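PDB 3QNK: putative lipoprotein from Bacteroides fragilis, which probably binds glycans at the outer-membrane surface as a SusD-like lipoprotein and passes them to a partner transporter for import. Local coordinates for residues Y391-I394 / Y395-A399; D75-E78 / D79-K83. All coordinates share one frame; numbering follows the deposited sequence.

Contact 1: residues Y391-I394 / Y395-A399; sequences YAEI and YLNDA
Y395 reaches back along its own helix and sets the edge of its ring against the face of Y391, four residues earlier. Y395 CB lies 3.5 Å from A392 O. Beyond it, CG stands anti to the carbonyl carbon (chi1 -68°), which turns the ring toward the preceding turn. Y395 CD2 comes 3.5 Å from Y391 O. Y395 CE2 sits over one face of the Y391 ring, displaced toward the rim, 3.6 Å from Y391 CE2. Y395 OH lies past the rim, 3.3 Å from Y391 CE2 and near the Y391 hydroxyl. The Y391 and Y395 ring planes are inclined at 67° and their centroids are 5.0 Å apart, a T-shaped pair; Y209 of helix 198-209 also meets the Y395 ring. This i/i+4 stack falls on the first turns of helix 391-405, part of the alpha-alpha superhelix that forms the helical body of SusD-like proteins. The backbone bonds N397 N to E393 O (2.8 Å) and D398 N to I394 O (2.9 Å) carry the helix onward, whereas L396 N to A392 O is weak. E393 and N397 repeat the four-residue spacing with polar groups. N397 ND2 donates to E393 OE2 over 3.3 Å, meeting the anti side of the carboxylate somewhat out of its plane, while the oxygen lies close to the plane of the amide; carboxylate and amide planes are 71° apart. The stronger partners lie on neighbouring helices: R190 forms a salt bridge with E393 OE1, R443 bonds N397 OD1 and S189 OG bonds ND2, consistent with the amide being held with its nitrogen toward E393. The I394 side chain touches A186 and V208, and D398 closes a salt bridge with R402.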
ATOM      1  N   TYR B 391     -18.542 -26.387   0.481  1.00 50.96           N
ATOM      2  CA  TYR B 391     -18.910 -27.619  -0.231  1.00 51.13           C
ATOM      3  C   TYR B 391     -19.999 -27.372  -1.322  1.00 54.62           C
ATOM      4  O   TYR B 391     -19.950 -28.021  -2.366  1.00 55.11           O
ATOM      5  CB  TYR B 391     -19.378 -28.694   0.759  1.00 52.58           C
ATOM      6  CG  TYR B 391     -19.449 -30.105   0.208  1.00 54.27           C
ATOM      7  CD1 TYR B 391     -18.507 -30.568  -0.709  1.00 55.73           C
ATOM      8  CD2 TYR B 391     -20.406 -31.004   0.666  1.00 56.20           C
ATOM      9  CE1 TYR B 391     -18.555 -31.871  -1.202  1.00 57.10           C
ATOM     10  CE2 TYR B 391     -20.446 -32.320   0.203  1.00 58.15           C
ATOM     11  CZ  TYR B 391     -19.517 -32.751  -0.730  1.00 65.96           C
ATOM     12  OH  TYR B 391     -19.536 -34.052  -1.165  1.00 68.97           O
ATOM     13  N   ALA B 392     -20.927 -26.401  -1.106  1.00 48.36           N
ATOM     14  CA  ALA B 392     -21.985 -26.056  -2.060  1.00 47.01           C
ATOM     15  C   ALA B 392     -21.445 -25.751  -3.470  1.00 52.49           C
ATOM     16  O   ALA B 392     -22.099 -26.091  -4.460  1.00 52.66           O
ATOM     17  CB  ALA B 392     -22.772 -24.867  -1.555  1.00 46.90           C
ATOM     18  N   GLU B 393     -20.243 -25.133  -3.557  1.00 48.44           N
ATOM     19  CA  GLU B 393     -19.618 -24.763  -4.818  1.00 47.04           C
ATOM     20  C   GLU B 393     -19.240 -25.972  -5.658  1.00 54.64           C
ATOM     21  O   GLU B 393     -19.316 -25.895  -6.888  1.00 55.87           O
ATOM     22  CB  GLU B 393     -18.379 -23.926  -4.561  1.00 47.42           C
ATOM     23  CG  GLU B 393     -18.172 -22.887  -5.634  1.00 57.27           C
ATOM     24  CD  GLU B 393     -16.891 -22.097  -5.501  1.00 75.76           C
ATOM     25  OE1 GLU B 393     -16.680 -21.463  -4.434  1.00 51.97           O
ATOM     26  OE2 GLU B 393     -16.105 -22.107  -6.479  1.00 64.40           O
ATOM     27  N   ILE B 394     -18.811 -27.083  -5.011  1.00 50.86           N
ATOM     28  CA  ILE B 394     -18.424 -28.304  -5.707  1.00 51.40           C
ATOM     29  C   ILE B 394     -19.595 -28.739  -6.591  1.00 55.94           C
ATOM     30  O   ILE B 394     -19.413 -28.918  -7.789  1.00 56.69           O
ATOM     31  CB  ILE B 394     -17.976 -29.393  -4.697  1.00 56.10           C
ATOM     32  CG1 ILE B 394     -16.849 -28.874  -3.769  1.00 57.31           C
ATOM     33  CG2 ILE B 394     -17.620 -30.729  -5.350  1.00 55.72           C
ATOM     34  CD1 ILE B 394     -15.605 -28.288  -4.443  1.00 51.97           C
ATOM     35  N   TYR B 395     -20.803 -28.769  -6.028  1.00 51.76           N
ATOM     36  CA  TYR B 395     -22.009 -29.170  -6.730  1.00 50.98           C
ATOM     37  C   TYR B 395     -22.326 -28.266  -7.920  1.00 52.62           C
ATOM     38  O   TYR B 395     -22.639 -28.771  -9.007  1.00 53.08           O
ATOM     39  CB  TYR B 395     -23.188 -29.188  -5.765  1.00 51.67           C
ATOM     40  CG  TYR B 395     -23.082 -30.284  -4.733  1.00 54.25           C
ATOM     41  CD1 TYR B 395     -23.458 -31.587  -5.034  1.00 56.62           C
ATOM     42  CD2 TYR B 395     -22.607 -30.019  -3.450  1.00 55.20           C
ATOM     43  CE1 TYR B 395     -23.358 -32.603  -4.093  1.00 58.29           C
ATOM     44  CE2 TYR B 395     -22.501 -31.031  -2.497  1.00 56.94           C
ATOM     45  CZ  TYR B 395     -22.877 -32.324  -2.826  1.00 63.99           C
ATOM     46  OH  TYR B 395     -22.815 -33.347  -1.915  1.00 63.04           O
ATOM     47  N   LEU B 396     -22.217 -26.948  -7.727  1.00 45.87           N
ATOM     48  CA  LEU B 396     -22.547 -25.958  -8.750  1.00 43.51           C
ATOM     49  C   LEU B 396     -21.474 -25.867  -9.847  1.00 48.50           C
ATOM     50  O   LEU B 396     -21.838 -25.739 -11.009  1.00 47.43           O
ATOM     51  CB  LEU B 396     -22.826 -24.590  -8.105  1.00 42.33           C
ATOM     52  CG  LEU B 396     -24.169 -24.516  -7.351  1.00 46.12           C
ATOM     53  CD1 LEU B 396     -24.314 -23.243  -6.580  1.00 44.92           C
ATOM     54  CD2 LEU B 396     -25.330 -24.651  -8.288  1.00 47.81           C
ATOM     55  N   ASN B 397     -20.178 -26.026  -9.505  1.00 47.49           N
ATOM     56  CA  ASN B 397     -19.092 -26.084 -10.488  1.00 48.10           C
ATOM     57  C   ASN B 397     -19.245 -27.337 -11.339  1.00 54.11           C
ATOM     58  O   ASN B 397     -19.065 -27.288 -12.550  1.00 55.66           O
ATOM     59  CB  ASN B 397     -17.723 -26.084  -9.794  1.00 48.36           C
ATOM     60  CG  ASN B 397     -17.379 -24.804  -9.066  1.00 57.30           C
ATOM     61  OD1 ASN B 397     -18.086 -23.804  -9.138  1.00 45.63           O
ATOM     62  ND2 ASN B 397     -16.264 -24.805  -8.361  1.00 50.46           N
ATOM     63  N   ASP B 398     -19.615 -28.453 -10.695  1.00 51.22           N
ATOM     64  CA  ASP B 398     -19.860 -29.736 -11.333  1.00 52.86           C
ATOM     65  C   ASP B 398     -21.076 -29.625 -12.274  1.00 55.46           C
ATOM     66  O   ASP B 398     -20.983 -30.051 -13.427  1.00 54.60           O
ATOM     67  CB  ASP B 398     -20.083 -30.833 -10.260  1.00 56.55           C
ATOM     68  CG  ASP B 398     -19.854 -32.277 -10.696  1.00 68.74           C
ATOM     69  OD1 ASP B 398     -19.161 -32.489 -11.715  1.00 70.10           O
ATOM     70  OD2 ASP B 398     -20.342 -33.201  -9.991  1.00 71.41           O
ATOM     71  N   ALA B 399     -22.205 -29.028 -11.786  1.00 50.19           N
ATOM     72  CA  ALA B 399     -23.426 -28.850 -12.580  1.00 49.86           C
ATOM     73  C   ALA B 399     -23.134 -28.050 -13.856  1.00 53.88           C
ATOM     74  O   ALA B 399     -23.529 -28.462 -14.954  1.00 56.13           O
ATOM     75  CB  ALA B 399     -24.491 -28.151 -11.755  1.00 49.93           C
TER

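Contact 2: residues D75-E78 / D79-K83. With ACT (acetate ion), chain I.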
ATOM      1  N   ASP B  75      -5.638  -2.108  -5.890  1.00 53.39           N
ATOM      2  CA  ASP B  75      -4.185  -2.262  -5.723  1.00 52.53           C
ATOM      3  C   ASP B  75      -3.759  -3.711  -5.757  1.00 53.71           C
ATOM      4  O   ASP B  75      -2.722  -4.058  -5.162  1.00 53.22           O
ATOM      5  CB  ASP B  75      -3.726  -1.599  -4.409  1.00 55.62           C
ATOM      6  CG  ASP B  75      -4.016  -0.106  -4.332  1.00 69.96           C
ATOM      7  OD1 ASP B  75      -3.446   0.655  -5.148  1.00 72.47           O
ATOM      8  OD2 ASP B  75      -4.764   0.308  -3.422  1.00 79.94           O
ATOM      9  N   VAL B  76      -4.547  -4.568  -6.462  1.00 48.47           N
ATOM     10  CA  VAL B  76      -4.269  -6.005  -6.502  1.00 47.78           C
ATOM     11  C   VAL B  76      -2.916  -6.293  -7.206  1.00 53.73           C
ATOM     12  O   VAL B  76      -2.134  -7.064  -6.663  1.00 54.00           O
ATOM     13  CB  VAL B  76      -5.448  -6.840  -7.041  1.00 49.45           C
ATOM     14  CG1 VAL B  76      -5.030  -8.295  -7.349  1.00 48.70           C
ATOM     15  CG2 VAL B  76      -6.574  -6.845  -6.011  1.00 48.99           C
ATOM     16  N   TRP B  77      -2.622  -5.637  -8.340  1.00 51.62           N
ATOM     17  CA  TRP B  77      -1.356  -5.825  -9.045  1.00 53.46           C
ATOM     18  C   TRP B  77      -0.146  -5.506  -8.114  1.00 60.08           C
ATOM     19  O   TRP B  77       0.729  -6.360  -7.940  1.00 63.32           O
ATOM     20  CB  TRP B  77      -1.323  -4.959 -10.317  1.00 52.46           C
ATOM     21  CG  TRP B  77      -0.147  -5.231 -11.215  1.00 53.86           C
ATOM     22  CD1 TRP B  77       1.133  -4.804 -11.039  1.00 57.25           C
ATOM     23  CD2 TRP B  77      -0.164  -5.948 -12.461  1.00 53.42           C
ATOM     24  NE1 TRP B  77       1.913  -5.189 -12.106  1.00 57.01           N
ATOM     25  CE2 TRP B  77       1.150  -5.905 -12.987  1.00 57.70           C
ATOM     26  CE3 TRP B  77      -1.159  -6.643 -13.177  1.00 53.53           C
ATOM     27  CZ2 TRP B  77       1.504  -6.545 -14.183  1.00 57.03           C
ATOM     28  CZ3 TRP B  77      -0.809  -7.275 -14.361  1.00 55.30           C
ATOM     29  CH2 TRP B  77       0.510  -7.222 -14.855  1.00 56.72           C
ATOM     30  N   GLU B  78      -0.142  -4.328  -7.480  1.00 54.90           N
ATOM     31  CA  GLU B  78       0.881  -3.858  -6.549  1.00 56.05           C
ATOM     32  C   GLU B  78       1.082  -4.805  -5.343  1.00 61.92           C
ATOM     33  O   GLU B  78       2.213  -5.253  -5.075  1.00 64.61           O
ATOM     34  CB  GLU B  78       0.479  -2.473  -6.030  1.00 57.91           C
ATOM     35  CG  GLU B  78       1.564  -1.738  -5.254  1.00 77.27           C
ATOM     36  CD  GLU B  78       1.162  -0.411  -4.642  1.00117.08           C
ATOM     37  OE1 GLU B  78       0.182   0.209  -5.119  1.00118.12           O
ATOM     38  OE2 GLU B  78       1.860   0.026  -3.698  1.00122.83           O
ATOM     39  N   ASP B  79      -0.020  -5.103  -4.634  1.00 54.12           N
ATOM     40  CA  ASP B  79      -0.023  -5.888  -3.420  1.00 52.56           C
ATOM     41  C   ASP B  79       0.266  -7.375  -3.597  1.00 55.67           C
ATOM     42  O   ASP B  79       0.967  -7.972  -2.769  1.00 59.07           O
ATOM     43  CB  ASP B  79      -1.384  -5.725  -2.716  1.00 53.87           C
ATOM     44  CG  ASP B  79      -1.719  -4.333  -2.182  1.00 65.67           C
ATOM     45  OD1 ASP B  79      -0.793  -3.492  -2.074  1.00 69.38           O
ATOM     46  OD2 ASP B  79      -2.904  -4.089  -1.859  1.00 72.37           O
ATOM     47  N   TYR B  80      -0.310  -7.983  -4.605  1.00 49.35           N
ATOM     48  CA  TYR B  80      -0.240  -9.415  -4.783  1.00 49.52           C
ATOM     49  C   TYR B  80       1.118  -9.898  -5.300  1.00 56.29           C
ATOM     50  O   TYR B  80       1.489 -11.030  -5.003  1.00 56.48           O
ATOM     51  CB  TYR B  80      -1.418  -9.887  -5.642  1.00 49.63           C
ATOM     52  CG  TYR B  80      -2.648 -10.072  -4.781  1.00 50.77           C
ATOM     53  CD1 TYR B  80      -3.297  -8.978  -4.213  1.00 52.06           C
ATOM     54  CD2 TYR B  80      -3.061 -11.338  -4.394  1.00 51.83           C
ATOM     55  CE1 TYR B  80      -4.380  -9.145  -3.351  1.00 51.22           C
ATOM     56  CE2 TYR B  80      -4.122 -11.515  -3.510  1.00 52.89           C
ATOM     57  CZ  TYR B  80      -4.792 -10.416  -3.005  1.00 57.66           C
ATOM     58  OH  TYR B  80      -5.852 -10.602  -2.148  1.00 59.56           O
ATOM     59  N   TYR B  81       1.913  -9.025  -5.962  1.00 53.97           N
ATOM     60  CA  TYR B  81       3.263  -9.431  -6.373  1.00 52.00           C
ATOM     61  C   TYR B  81       4.181  -9.509  -5.167  1.00 54.74           C
ATOM     62  O   TYR B  81       5.077 -10.355  -5.152  1.00 57.29           O
ATOM     63  CB  TYR B  81       3.827  -8.533  -7.473  1.00 50.62           C
ATOM     64  CG  TYR B  81       3.381  -8.984  -8.845  1.00 48.60           C
ATOM     65  CD1 TYR B  81       3.743 -10.234  -9.341  1.00 49.41           C
ATOM     66  CD2 TYR B  81       2.566  -8.177  -9.635  1.00 49.62           C
ATOM     67  CE1 TYR B  81       3.303 -10.676 -10.589  1.00 50.27           C
ATOM     68  CE2 TYR B  81       2.124  -8.602 -10.895  1.00 50.10           C
ATOM     69  CZ  TYR B  81       2.494  -9.855 -11.364  1.00 58.36           C
ATOM     70  OH  TYR B  81       2.073 -10.277 -12.600  1.00 58.58           O
ATOM     71  N   VAL B  82       3.895  -8.716  -4.118  1.00 51.07           N
ATOM     72  CA  VAL B  82       4.640  -8.736  -2.834  1.00 51.94           C
ATOM     73  C   VAL B  82       4.402 -10.095  -2.174  1.00 59.29           C
ATOM     74  O   VAL B  82       5.349 -10.747  -1.723  1.00 61.39           O
ATOM     75  CB  VAL B  82       4.222  -7.561  -1.902  1.00 55.12           C
ATOM     76  CG1 VAL B  82       4.872  -7.675  -0.536  1.00 56.41           C
ATOM     77  CG2 VAL B  82       4.547  -6.209  -2.517  1.00 54.37           C
ATOM     78  N   LYS B  83       3.116 -10.538  -2.163  1.00 55.34           N
ATOM     79  CA  LYS B  83       2.645 -11.810  -1.601  1.00 53.31           C
ATOM     80  C   LYS B  83       3.308 -12.959  -2.322  1.00 58.92           C
ATOM     81  O   LYS B  83       3.815 -13.887  -1.685  1.00 60.33           O
ATOM     82  CB  LYS B  83       1.110 -11.925  -1.699  1.00 52.21           C
ATOM     83  CG  LYS B  83       0.359 -10.825  -0.988  1.00 49.47           C
ATOM     84  CD  LYS B  83      -1.139 -11.085  -1.082  1.00 51.17           C
ATOM     85  CE  LYS B  83      -1.934  -9.844  -0.785  1.00 56.88           C
ATOM     86  NZ  LYS B  83      -1.912  -9.459   0.666  1.00 56.59           N
TER
HETATM   87  C   ACT I 607      -8.020 -13.933  -1.548  1.00 66.09           C
HETATM   88  O   ACT I 607      -9.020 -13.760  -0.790  1.00 66.66           O
HETATM   89  OXT ACT I 607      -6.824 -13.353  -1.325  1.00 65.49           O
HETATM   90  CH3 ACT I 607      -8.390 -14.916  -2.667  1.00 62.54           C
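Y80 packs against V76 one turn back and carries an acetate ion, probably from the crystallisation liquor, on its hydroxyl. Y80 OH donates to acetate OXT over 3.0 Å, and the acetate oxygen lies in the plane of the ring at its edge; a phosphate, probably also from the liquor, is in weak hydrogen-bonding contact with the same hydroxyl. At the other end of the ring Y80 CD1 touches V76 CG1 at 3.6 Å, the valine branch set anti to the backbone N (chi1 168°). K83 lays its CE methylene over the centre of one Y80 face, 3.5 Å above it, and its NZ runs on to a salt bridge with E30. On another side of the helix Y81 CE2 comes over a face of the W77 indole, 3.5 Å from W77 CE2. The Y81 edge meets the five-membered ring of W77 at 69° with centroids 4.9 Å apart, a T-shaped stack. Y81 OH bonds to the backbone N of I130, and Y126 meets W77 edge-to-face, tying both rings to helix 101-126 and the loop after it. The solvent side gathers acids: D75, E78 and D79 lie near one another, with D75 OD2 5.0 Å from D79 OD2, like charges that the positive end of the helix dipole probably eases. D75 occupies the N-cap position without a side-chain capping bond, yet D75 O accepts D79 N at 2.9 Å. The arrangement forms the first two turns of helix 76-93, with i/i+4 aromatic and aliphatic pairs facing a neighbouring helix of the TPR-related SusD framework.

Contacts 1 and 2 are separate local arrangements at the starts of two helices, 391-405 and 76-93, with centres 29 Å apart and nearest atoms about 16 Å apart. They share one device: an aromatic residue four positions later places its CE2 over the face of an earlier ring. Their settings differ. Contact 1 is buried among helices 181-194, 198-209 and 432-446, where arginines serve its polar groups, whereas contact 2 is only partly buried and turns an acidic side to solvent. The acetate and phosphate belong to contact 2; being probable crystallisation components, they do not identify a glycan site.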